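Local structure of extracellular solute-binding protein, family 5 (Chelativorans sp., 6WM6) at residues Q473-D478 with F484-P489; R544-P547 with A553-T556; G551-Y554 with E558-L561. The protein binds EDTA and other aminopolycarboxylates in the periplasm, probably handing them on to an ABC transporter for uptake. One frame throughout, in Å; residues are numbered along the deposited sequence. Where two conformers were deposited one is given.

Interaction 1 (Q473-D478 with F484-P489); sequences QIFLRD and FGFNDP. With SO4 (sulfate ion), chain D.
Phe475 and Phe486 form a T-shaped pair in the loop that links helix 467-474 to helix 489-499 of this periplasmic solute-binding fold. The edge of Phe475 meets the face of Phe486, with CD1 of Phe475 over the middle of the Phe486 ring, 3.7 Å from Phe486 CD2. The ring planes are inclined at 65°. Both rings have CG anti to the carbonyl carbon, and they lie side by side, pointing the same way; each touches Ala518 of helix 504-521. Ile474 CG2 packs over one face of Phe475. With Phe486 cut back to an alanine, the Phe475 edge is likely to lose the face it rests on and a gap to open beside Ala518.

A second kind of contact is made by the Arg477 side chain near the surface. Its CD lies only 3.1 Å from Asn487 OD1, a close carbon-to-oxygen approach, and the guanidinium and amide planes differ by 29°. Farther along, Pro489 CG sits over one guanidinium face, 3.7 Å from Arg477 NH2, while Arg477 NE is engaged in a salt bridge with Glu492. The bend at chi3 brings the flat group to the proline.

Polar contacts gather at Asp488, the N-cap of helix 489-499, whose OD1 accepts from Lys490 N. One water links the two backbones: Asp488 N donates to it at 2.9 Å, and it donates in turn to Phe475 O, 2.8 Å away.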
ATOM      1  N   GLN A 473      -5.488 -10.385  -5.697  1.00 19.99           N
ATOM      2  CA  GLN A 473      -5.892 -10.307  -4.289  0.59 21.65           C
ATOM      3  C   GLN A 473      -7.259  -9.705  -4.082  1.00 24.67           C
ATOM      4  O   GLN A 473      -7.817  -9.841  -2.978  1.00 29.22           O
ATOM      5  CB  GLN A 473      -4.929  -9.388  -3.529  0.59 23.91           C
ATOM      6  CG  GLN A 473      -3.535  -9.861  -3.471  0.59 20.20           C
ATOM      7  CD  GLN A 473      -3.432 -11.168  -2.735  0.59 22.76           C
ATOM      8  OE1 GLN A 473      -3.797 -11.259  -1.562  0.59 26.66           O
ATOM      9  NE2 GLN A 473      -2.958 -12.196  -3.425  0.59 27.97           N
ATOM     10  N   ILE A 474      -7.841  -9.088  -5.097  1.00 20.61           N
ATOM     11  CA  ILE A 474      -9.050  -8.293  -4.972  1.00 23.24           C
ATOM     12  C   ILE A 474     -10.216  -8.909  -5.734  1.00 23.46           C
ATOM     13  O   ILE A 474     -11.358  -8.819  -5.289  1.00 26.21           O
ATOM     14  CB  ILE A 474      -8.814  -6.847  -5.482  1.00 31.45           C
ATOM     15  CG1 ILE A 474      -7.891  -6.065  -4.570  1.00 41.38           C
ATOM     16  CG2 ILE A 474     -10.170  -6.118  -5.632  1.00 33.70           C
ATOM     17  CD1 ILE A 474      -7.547  -4.704  -5.167  1.00 30.73           C
ATOM     18  N   PHE A 475      -9.985  -9.453  -6.930  1.00 19.92           N
ATOM     19  CA  PHE A 475     -11.061  -9.714  -7.878  1.00 19.36           C
ATOM     20  C   PHE A 475     -11.411 -11.188  -8.009  1.00 22.77           C
ATOM     21  O   PHE A 475     -12.322 -11.517  -8.764  1.00 25.59           O
ATOM     22  CB  PHE A 475     -10.742  -9.132  -9.264  1.00 19.73           C
ATOM     23  CG  PHE A 475     -10.589  -7.637  -9.262  1.00 18.22           C
ATOM     24  CD1 PHE A 475     -11.708  -6.807  -9.375  1.00 20.83           C
ATOM     25  CD2 PHE A 475      -9.349  -7.034  -9.159  1.00 17.12           C
ATOM     26  CE1 PHE A 475     -11.574  -5.432  -9.366  1.00 21.38           C
ATOM     27  CE2 PHE A 475      -9.214  -5.667  -9.144  1.00 18.73           C
ATOM     28  CZ  PHE A 475     -10.334  -4.864  -9.227  1.00 19.72           C
ATOM     29  N   LEU A 476     -10.716 -12.065  -7.308  1.00 20.94           N
ATOM     30  CA  LEU A 476     -10.950 -13.501  -7.433  1.00 21.32           C
ATOM     31  C   LEU A 476     -11.978 -13.929  -6.403  1.00 21.49           C
ATOM     32  O   LEU A 476     -12.067 -13.366  -5.301  1.00 23.27           O
ATOM     33  CB  LEU A 476      -9.645 -14.269  -7.229  1.00 25.30           C
ATOM     34  CG  LEU A 476      -8.733 -14.497  -8.443  1.00 38.92           C
ATOM     35  CD1 LEU A 476      -8.563 -13.268  -9.302  1.00 28.94           C
ATOM     36  CD2 LEU A 476      -7.372 -15.001  -7.977  1.00 33.34           C
ATOM     37  N   ARG A 477     -12.784 -14.913  -6.769  1.00 24.31           N
ATOM     38  CA  ARG A 477     -13.651 -15.524  -5.776  1.00 28.20           C
ATOM     39  C   ARG A 477     -12.781 -16.027  -4.623  1.00 28.73           C
ATOM     40  O   ARG A 477     -11.670 -16.529  -4.826  1.00 31.54           O
ATOM     41  CB  ARG A 477     -14.415 -16.691  -6.394  1.00 32.14           C
ATOM     42  CG  ARG A 477     -15.386 -16.300  -7.478  1.00 44.21           C
ATOM     43  CD  ARG A 477     -15.765 -17.520  -8.307  1.00 66.65           C
ATOM     44  NE  ARG A 477     -14.723 -17.877  -9.269  1.00 77.54           N
ATOM     45  CZ  ARG A 477     -14.805 -18.900 -10.113  1.00 81.75           C
ATOM     46  NH1 ARG A 477     -15.879 -19.678 -10.115  1.00 82.22           N
ATOM     47  NH2 ARG A 477     -13.810 -19.147 -10.954  1.00 82.47           N
ATOM     48  N   ASP A 478     -13.257 -15.836  -3.404  1.00 44.83           N
ATOM     49  CA  ASP A 478     -12.594 -16.388  -2.227  1.00 48.67           C
ATOM     50  C   ASP A 478     -11.208 -15.792  -1.979  1.00 41.65           C
ATOM     51  O   ASP A 478     -10.322 -16.471  -1.460  1.00 42.38           O
ATOM     52  CB  ASP A 478     -12.499 -17.919  -2.298  1.00 57.23           C
ATOM     53  CG  ASP A 478     -13.842 -18.579  -2.544  1.00 68.61           C
ATOM     54  OD1 ASP A 478     -14.872 -18.022  -2.108  1.00 72.09           O
ATOM     55  OD2 ASP A 478     -13.865 -19.656  -3.173  1.00 68.37           O
ATOM     56  N   PHE A 484     -16.662  -6.890  -2.491  1.00 17.41           N
ATOM     57  CA  PHE A 484     -17.835  -6.391  -3.206  1.00 16.88           C
ATOM     58  C   PHE A 484     -18.409  -7.404  -4.174  1.00 20.19           C
ATOM     59  O   PHE A 484     -19.389  -7.103  -4.853  1.00 21.71           O
ATOM     60  CB  PHE A 484     -17.499  -5.038  -3.836  1.00 18.54           C
ATOM     61  CG  PHE A 484     -16.849  -4.124  -2.826  1.00 16.91           C
ATOM     62  CD1 PHE A 484     -17.539  -3.779  -1.696  1.00 17.61           C
ATOM     63  CD2 PHE A 484     -15.537  -3.714  -2.971  1.00 18.29           C
ATOM     64  CE1 PHE A 484     -16.956  -3.010  -0.707  1.00 18.06           C
ATOM     65  CE2 PHE A 484     -14.933  -2.916  -1.998  1.00 17.94           C
ATOM     66  CZ  PHE A 484     -15.664  -2.582  -0.849  1.00 17.44           C
ATOM     67  N   GLY A 485     -17.860  -8.620  -4.206  1.00 19.29           N
ATOM     68  CA  GLY A 485     -18.548  -9.729  -4.826  1.00 20.51           C
ATOM     69  C   GLY A 485     -18.273  -9.976  -6.294  1.00 19.88           C
ATOM     70  O   GLY A 485     -19.138 -10.509  -6.983  1.00 20.76           O
ATOM     71  N   PHE A 486     -17.086  -9.623  -6.789  1.00 20.53           N
ATOM     72  CA  PHE A 486     -16.720 -10.017  -8.147  1.00 20.06           C
ATOM     73  C   PHE A 486     -16.727 -11.534  -8.219  1.00 20.14           C
ATOM     74  O   PHE A 486     -16.292 -12.228  -7.292  1.00 22.12           O
ATOM     75  CB  PHE A 486     -15.361  -9.441  -8.550  1.00 21.26           C
ATOM     76  CG  PHE A 486     -15.382  -7.945  -8.743  1.00 18.18           C
ATOM     77  CD1 PHE A 486     -15.813  -7.386  -9.932  1.00 18.15           C
ATOM     78  CD2 PHE A 486     -15.001  -7.115  -7.719  1.00 21.45           C
ATOM     79  CE1 PHE A 486     -15.856  -6.012 -10.097  1.00 18.50           C
ATOM     80  CE2 PHE A 486     -15.038  -5.746  -7.868  1.00 21.62           C
ATOM     81  CZ  PHE A 486     -15.476  -5.201  -9.067  1.00 20.00           C
ATOM     82  N   ASN A 487     -17.302 -12.052  -9.297  1.00 20.93           N
ATOM     83  CA  ASN A 487     -17.505 -13.491  -9.442  1.00 23.26           C
ATOM     84  C   ASN A 487     -17.558 -13.798 -10.924  1.00 25.15           C
ATOM     85  O   ASN A 487     -18.646 -13.912 -11.514  1.00 28.13           O
ATOM     86  CB  ASN A 487     -18.767 -13.933  -8.698  1.00 32.16           C
ATOM     87  CG  ASN A 487     -18.993 -15.430  -8.794  1.00 51.85           C
ATOM     88  OD1 ASN A 487     -18.234 -16.137  -9.449  1.00 47.01           O
ATOM     89  ND2 ASN A 487     -20.039 -15.916  -8.141  1.00 62.08           N
ATOM     90  N   ASP A 488     -16.413 -13.900 -11.544  1.00 23.76           N
ATOM     91  CA  ASP A 488     -16.332 -14.017 -12.998  1.00 24.56           C
ATOM     92  C   ASP A 488     -15.099 -14.825 -13.363  1.00 24.82           C
ATOM     93  O   ASP A 488     -13.965 -14.317 -13.305  1.00 22.79           O
ATOM     94  CB  ASP A 488     -16.309 -12.641 -13.657  1.00 22.81           C
ATOM     95  CG  ASP A 488     -16.508 -12.718 -15.154  1.00 30.17           C
ATOM     96  OD1 ASP A 488     -16.327 -13.823 -15.731  1.00 30.86           O
ATOM     97  OD2 ASP A 488     -16.862 -11.691 -15.767  1.00 31.94           O
ATOM     98  N   PRO A 489     -15.275 -16.090 -13.753  1.00 23.68           N
ATOM     99  CA  PRO A 489     -14.109 -16.891 -14.156  1.00 23.78           C
ATOM    100  C   PRO A 489     -13.300 -16.257 -15.275  1.00 22.42           C
ATOM    101  O   PRO A 489     -12.091 -16.502 -15.353  1.00 24.61           O
ATOM    102  CB  PRO A 489     -14.722 -18.234 -14.570  1.00 27.13           C
ATOM    103  CG  PRO A 489     -16.023 -18.293 -13.815  1.00 31.67           C
ATOM    104  CD  PRO A 489     -16.524 -16.874 -13.780  1.00 26.87           C
TER
HETATM  105  S   SO4 D 603      -1.563 -15.244  -2.684  1.00 28.75           S
HETATM  106  O1  SO4 D 603      -1.315 -15.695  -1.304  1.00 27.10           O
HETATM  107  O2  SO4 D 603      -0.667 -14.128  -3.001  1.00 26.19           O
HETATM  108  O3  SO4 D 603      -2.928 -14.735  -2.821  1.00 35.09           O
HETATM  109  O4  SO4 D 603      -1.321 -16.342  -3.613  1.00 31.82           O
HETATM  110  O   HOH W   1     -14.095 -13.428  -9.827  1.00 27.11           O

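Interaction 2 (R544-P547 with A553-T556); sequences RDNP and AYNT. With EDO (1,2-ethanediol), chain G; EDO (1,2-ethanediol), chain E.
Tyr554 is flanked on both faces and held at its hydroxyl by Arg544, and these two residues, with Asn546, carry most of the contact. Arg544 NH1 donates to Tyr554 OH at 3.0 Å along a nearly straight line, with an N-H...O angle of 160°. The hydroxyl lies almost in the guanidinium plane, at its edge, whereas the phenol ring itself is turned by 67° from that plane. Arg544 NE is spent on Val39 O, so separate N-H groups of one guanidinium reach a distant part of the chain and the tyrosine. The aliphatic part contributes too: Arg544 CD comes to 3.4 Å from Tyr554 OH.

Asn546, two residues on from Arg544, covers one ring face. Its CG lies over the face but displaced toward the rim, and Asn546 ND2 is 3.4 Å from Tyr554 CG. That nitrogen is bonded elsewhere, to Gly551 O and Val87 O, so the amide meets the ring by packing. Both segments belong to the long connection between the paired antiparallel strands 540-541 and 560-561, near the C-terminal end of the solute-binding fold, and Pro89 also touches Tyr554 and Asn546.

The opposite ring face is covered by Asn555 CB, over its centre. Tyr554 CG stands between the backbone N and the carbonyl carbon (chi1 81°), a rotation that swings the ring toward Asn546 and Arg544. A bridging water accepts from Arg544 N at 2.8 Å and lies 2.7 Å from Asn555 OD1. An ethanediol O1 spans the two ends of 553-556: it receives bonds from Thr556 N and Thr556 OG1 and donates to Ala553 O, 2.7 Å away.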
ATOM      1  N   ARG A 544      12.923  11.925   1.619  1.00 14.81           N
ATOM      2  CA  ARG A 544      12.006  12.312   0.567  1.00 14.62           C
ATOM      3  C   ARG A 544      10.809  11.393   0.577  1.00 14.55           C
ATOM      4  O   ARG A 544      10.850  10.259   1.060  1.00 15.76           O
ATOM      5  CB  ARG A 544      12.689  12.325  -0.802  1.00 14.72           C
ATOM      6  CG  ARG A 544      13.105  10.932  -1.326  1.00 15.01           C
ATOM      7  CD  ARG A 544      13.793  11.028  -2.680  1.00 15.72           C
ATOM      8  NE  ARG A 544      15.043  11.767  -2.565  1.00 15.42           N
ATOM      9  CZ  ARG A 544      16.228  11.244  -2.314  1.00 16.13           C
ATOM     10  NH1 ARG A 544      16.375   9.952  -2.127  1.00 16.49           N
ATOM     11  NH2 ARG A 544      17.287  12.043  -2.237  1.00 18.93           N
ATOM     12  N   ASP A 545       9.743  11.884  -0.019  1.00 15.55           N
ATOM     13  CA  ASP A 545       8.559  11.062  -0.163  1.00 14.63           C
ATOM     14  C   ASP A 545       8.861   9.889  -1.085  1.00 15.74           C
ATOM     15  O   ASP A 545       9.611  10.000  -2.051  1.00 16.59           O
ATOM     16  CB  ASP A 545       7.399  11.875  -0.726  1.00 15.13           C
ATOM     17  CG  ASP A 545       6.059  11.188  -0.589  1.00 16.35           C
ATOM     18  OD1 ASP A 545       5.927  10.233   0.207  1.00 16.73           O
ATOM     19  OD2 ASP A 545       5.134  11.634  -1.311  1.00 17.95           O
ATOM     20  N   ASN A 546       8.259   8.758  -0.775  1.00 15.44           N
ATOM     21  CA  ASN A 546       8.320   7.548  -1.595  1.00 14.87           C
ATOM     22  C   ASN A 546       6.875   7.105  -1.577  1.00 17.42           C
ATOM     23  O   ASN A 546       6.456   6.400  -0.659  1.00 16.88           O
ATOM     24  CB  ASN A 546       9.277   6.551  -0.964  1.00 15.51           C
ATOM     25  CG  ASN A 546       9.547   5.355  -1.846  1.00 16.10           C
ATOM     26  OD1 ASN A 546       9.494   5.459  -3.068  1.00 16.38           O
ATOM     27  ND2 ASN A 546       9.851   4.215  -1.241  1.00 16.00           N
ATOM     28  N   PRO A 547       6.042   7.609  -2.526  1.00 15.77           N
ATOM     29  CA  PRO A 547       4.570   7.619  -2.340  1.00 16.85           C
ATOM     30  C   PRO A 547       3.921   6.293  -2.710  1.00 17.27           C
ATOM     31  O   PRO A 547       3.034   6.188  -3.585  1.00 18.77           O
ATOM     32  CB  PRO A 547       4.123   8.776  -3.249  1.00 16.11           C
ATOM     33  CG  PRO A 547       5.168   8.826  -4.313  1.00 16.69           C
ATOM     34  CD  PRO A 547       6.478   8.493  -3.619  1.00 15.47           C
ATOM     35  N   ALA A 553      10.951   5.559   4.514  1.00 15.54           N
ATOM     36  CA  ALA A 553      12.065   4.868   5.135  1.00 15.64           C
ATOM     37  C   ALA A 553      12.759   3.880   4.220  1.00 15.99           C
ATOM     38  O   ALA A 553      13.597   3.090   4.685  1.00 17.10           O
ATOM     39  CB  ALA A 553      11.627   4.200   6.452  1.00 17.28           C
ATOM     40  N   TYR A 554      12.524   3.964   2.922  1.00 15.16           N
ATOM     41  CA  TYR A 554      13.220   3.091   1.973  1.00 14.78           C
ATOM     42  C   TYR A 554      14.722   3.312   1.915  1.00 15.90           C
ATOM     43  O   TYR A 554      15.437   2.407   1.437  1.00 17.37           O
ATOM     44  CB  TYR A 554      12.643   3.241   0.561  1.00 15.11           C
ATOM     45  CG  TYR A 554      13.131   4.435  -0.237  1.00 14.74           C
ATOM     46  CD1 TYR A 554      12.842   5.741   0.145  1.00 15.35           C
ATOM     47  CD2 TYR A 554      13.882   4.242  -1.406  1.00 15.47           C
ATOM     48  CE1 TYR A 554      13.303   6.823  -0.602  1.00 15.16           C
ATOM     49  CE2 TYR A 554      14.332   5.337  -2.153  1.00 15.28           C
ATOM     50  CZ  TYR A 554      14.024   6.607  -1.742  1.00 15.16           C
ATOM     51  OH  TYR A 554      14.476   7.695  -2.463  1.00 16.10           O
ATOM     52  N   ASN A 555      15.228   4.457   2.375  1.00 15.05           N
ATOM     53  CA  ASN A 555      16.650   4.798   2.198  1.00 15.09           C
ATOM     54  C   ASN A 555      17.272   5.384   3.467  1.00 15.70           C
ATOM     55  O   ASN A 555      18.076   6.319   3.400  1.00 16.10           O
ATOM     56  CB  ASN A 555      16.851   5.765   1.034  1.00 15.63           C
ATOM     57  CG  ASN A 555      16.352   7.139   1.352  1.00 15.73           C
ATOM     58  OD1 ASN A 555      15.405   7.287   2.129  1.00 15.85           O
ATOM     59  ND2 ASN A 555      16.958   8.159   0.756  1.00 16.66           N
ATOM     60  N   THR A 556      16.950   4.841   4.644  1.00 14.97           N
ATOM     61  CA  THR A 556      17.442   5.425   5.886  1.00 15.41           C
ATOM     62  C   THR A 556      18.963   5.417   5.997  1.00 17.21           C
ATOM     63  O   THR A 556      19.510   6.245   6.737  1.00 17.02           O
ATOM     64  CB  THR A 556      16.854   4.797   7.161  1.00 15.94           C
ATOM     65  OG1 THR A 556      17.286   3.428   7.313  1.00 16.79           O
ATOM     66  CG2 THR A 556      15.332   4.907   7.199  1.00 16.75           C
TER
HETATM   67  C1  EDO G 606      16.466   1.090   4.308  1.00 23.86           C
HETATM   68  O1  EDO G 606      15.965   2.005   5.282  1.00 17.92           O
HETATM   69  C2  EDO G 606      17.997   1.061   4.327  1.00 24.93           C
HETATM   70  O2  EDO G 606      18.582   2.282   3.789  1.00 18.69           O
HETATM   71  C1  EDO E 604       2.597   5.646  -8.334  1.00 28.04           C
HETATM   72  O1  EDO E 604       3.427   6.732  -8.760  1.00 34.60           O
HETATM   73  C2  EDO E 604       2.204   5.897  -6.879  1.00 26.04           C
HETATM   74  O2  EDO E 604       3.357   6.479  -6.255  1.00 25.92           O
HETATM   75  O   HOH W   2      13.506   9.241   2.255  1.00 15.71           O

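Interaction 3 (G551-Y554 with E558-L561); sequences GPAY and EWGL. With EDO (1,2-ethanediol), chain G.
A type I beta turn at 551-554, within the long connection between the two strands of the small antiparallel pair 540-541 and 560-561, meets the indole of Trp559 through Pro552 and Ala553. The turn is closed by Tyr554 N donating to Gly551 O at 3.1 Å, with Pro552 and Ala553 at its two corners. Gly551, just ahead of the proline, has a positive phi, and a beta carbon there would collide with Pro552 CD; this helps to explain the glycine.

Trp559 comes in with the edge of its six-membered ring. CZ2 lies 3.3 Å from Pro552 O, which sits in the plane of the indole, so a ring C-H faces the carbonyl oxygen in a carbon-to-oxygen contact and not a conventional hydrogen bond. Beside it, the backbone of Ala553 packs obliquely against the same corner, its CA 3.8 Å from Trp559 CZ2. Ala553 CB adds a looser apolar touch, 4.4 Å from Trp559 CH2. Trp559 CG is anti to the carbonyl carbon (chi1 -69°), and this carries the ring back from the start of strand 560-561 toward the turn. Pro552 also touches Tyr276.

The polar corner of the indole is held differently. Trp559 NE1 bonds to Asn555 OD1, and Glu558 OE1 accepts from Asn555 ND2, so one asparagine side chain ties together two consecutive residues just before the strand. The single N-H of Trp559 is shared: besides Asn555 OD1, a bridging water accepts from NE1 over a long 3.3 Å, and this water lies 2.8 Å from Pro552 O, the very oxygen that CZ2 faces.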
ATOM      1  N   GLY A 551       7.398   3.451   1.248  1.00 16.04           N
ATOM      2  CA  GLY A 551       7.369   4.684   1.998  1.00 16.03           C
ATOM      3  C   GLY A 551       8.733   5.325   2.222  1.00 14.84           C
ATOM      4  O   GLY A 551       9.776   4.824   1.753  1.00 15.05           O
ATOM      5  N   PRO A 552       8.744   6.455   2.946  1.00 15.91           N
ATOM      6  CA  PRO A 552       9.963   7.275   3.069  1.00 15.50           C
ATOM      7  C   PRO A 552      11.143   6.590   3.706  1.00 15.66           C
ATOM      8  O   PRO A 552      12.279   7.030   3.480  1.00 16.78           O
ATOM      9  CB  PRO A 552       9.505   8.491   3.892  1.00 17.82           C
ATOM     10  CG  PRO A 552       8.023   8.526   3.750  1.00 24.26           C
ATOM     11  CD  PRO A 552       7.543   7.107   3.515  1.00 17.36           C
ATOM     12  N   ALA A 553      10.951   5.559   4.514  1.00 15.54           N
ATOM     13  CA  ALA A 553      12.065   4.868   5.135  1.00 15.64           C
ATOM     14  C   ALA A 553      12.759   3.880   4.220  1.00 15.99           C
ATOM     15  O   ALA A 553      13.597   3.090   4.685  1.00 17.10           O
ATOM     16  CB  ALA A 553      11.627   4.200   6.452  1.00 17.28           C
ATOM     17  N   TYR A 554      12.524   3.964   2.922  1.00 15.16           N
ATOM     18  CA  TYR A 554      13.220   3.091   1.973  1.00 14.78           C
ATOM     19  C   TYR A 554      14.722   3.312   1.915  1.00 15.90           C
ATOM     20  O   TYR A 554      15.437   2.407   1.437  1.00 17.37           O
ATOM     21  CB  TYR A 554      12.643   3.241   0.561  1.00 15.11           C
ATOM     22  CG  TYR A 554      13.131   4.435  -0.237  1.00 14.74           C
ATOM     23  CD1 TYR A 554      12.842   5.741   0.145  1.00 15.35           C
ATOM     24  CD2 TYR A 554      13.882   4.242  -1.406  1.00 15.47           C
ATOM     25  CE1 TYR A 554      13.303   6.823  -0.602  1.00 15.16           C
ATOM     26  CE2 TYR A 554      14.332   5.337  -2.153  1.00 15.28           C
ATOM     27  CZ  TYR A 554      14.024   6.607  -1.742  1.00 15.16           C
ATOM     28  OH  TYR A 554      14.476   7.695  -2.463  1.00 16.10           O
ATOM     29  N   GLU A 558      20.853   6.712   4.100  1.00 16.86           N
ATOM     30  CA  GLU A 558      21.286   7.981   3.549  1.00 16.77           C
ATOM     31  C   GLU A 558      20.849   9.180   4.381  1.00 17.28           C
ATOM     32  O   GLU A 558      21.342  10.283   4.140  1.00 18.28           O
ATOM     33  CB  GLU A 558      20.775   8.127   2.119  1.00 17.80           C
ATOM     34  CG  GLU A 558      21.336   7.051   1.166  1.00 20.07           C
ATOM     35  CD  GLU A 558      20.527   6.804  -0.099  1.00 25.51           C
ATOM     36  OE1 GLU A 558      19.638   7.608  -0.473  1.00 23.79           O
ATOM     37  OE2 GLU A 558      20.777   5.759  -0.752  1.00 26.83           O
ATOM     38  N   TRP A 559      19.949   9.000   5.329  1.00 16.05           N
ATOM     39  CA  TRP A 559      19.426  10.120   6.101  1.00 17.33           C
ATOM     40  C   TRP A 559      20.502  10.702   7.004  1.00 17.45           C
ATOM     41  O   TRP A 559      21.268   9.979   7.649  1.00 18.27           O
ATOM     42  CB  TRP A 559      18.297   9.659   7.008  1.00 15.76           C
ATOM     43  CG  TRP A 559      17.010   9.248   6.345  1.00 15.64           C
ATOM     44  CD1 TRP A 559      16.768   9.139   4.998  1.00 16.36           C
ATOM     45  CD2 TRP A 559      15.801   8.902   7.003  1.00 15.93           C
ATOM     46  NE1 TRP A 559      15.476   8.734   4.795  1.00 16.99           N
ATOM     47  CE2 TRP A 559      14.858   8.572   6.008  1.00 16.41           C
ATOM     48  CE3 TRP A 559      15.422   8.820   8.341  1.00 17.98           C
ATOM     49  CZ2 TRP A 559      13.566   8.176   6.315  1.00 17.51           C
ATOM     50  CZ3 TRP A 559      14.138   8.440   8.654  1.00 19.27           C
ATOM     51  CH2 TRP A 559      13.212   8.124   7.639  1.00 18.22           C
ATOM     52  N   GLY A 560      20.523  12.019   7.115  1.00 17.98           N
ATOM     53  CA  GLY A 560      21.441  12.664   8.045  1.00 17.44           C
ATOM     54  C   GLY A 560      21.137  14.133   8.142  1.00 18.58           C
ATOM     55  O   GLY A 560      20.360  14.668   7.349  1.00 19.04           O
ATOM     56  N   LEU A 561      21.799  14.785   9.095  1.00 18.22           N
ATOM     57  CA  LEU A 561      21.598  16.206   9.329  1.00 18.49           C
ATOM     58  C   LEU A 561      22.652  17.024   8.594  1.00 20.74           C
ATOM     59  O   LEU A 561      23.835  16.681   8.586  1.00 21.52           O
ATOM     60  CB  LEU A 561      21.686  16.511  10.830  1.00 21.11           C
ATOM     61  CG  LEU A 561      20.550  15.875  11.624  1.00 21.07           C
ATOM     62  CD1 LEU A 561      20.862  15.944  13.116  1.00 23.98           C
ATOM     63  CD2 LEU A 561      19.240  16.567  11.357  1.00 27.25           C
TER
HETATM   64  C1  EDO G 606      16.466   1.090   4.308  1.00 23.86           C
HETATM   65  O1  EDO G 606      15.965   2.005   5.282  1.00 17.92           O
HETATM   66  C2  EDO G 606      17.997   1.061   4.327  1.00 24.93           C
HETATM   67  O2  EDO G 606      18.582   2.282   3.789  1.00 18.69           O
HETATM   68  O   HOH W   2      13.506   9.241   2.255  1.00 15.71           O

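Interactions 2 and 3 form one continuous patch, with centres about 6 Å apart. They share Ala553 and Tyr554, and both include the same bridging water and one ethanediol. A probable hydrogen bond joins them directly, Asn546 ND2 to Gly551 O at 3.1 Å, and Pro552 CB packs on Arg544 O at 3.6 Å, so the turn of interaction 3 sits against the loop of interaction 2. Interaction 1 lies on the opposite side of the chain's centre, its centre about 33 Å from that of interaction 2 and about 38 Å from that of interaction 3. The sulfate and ethanediols near the three probably come from the crystallisation liquor.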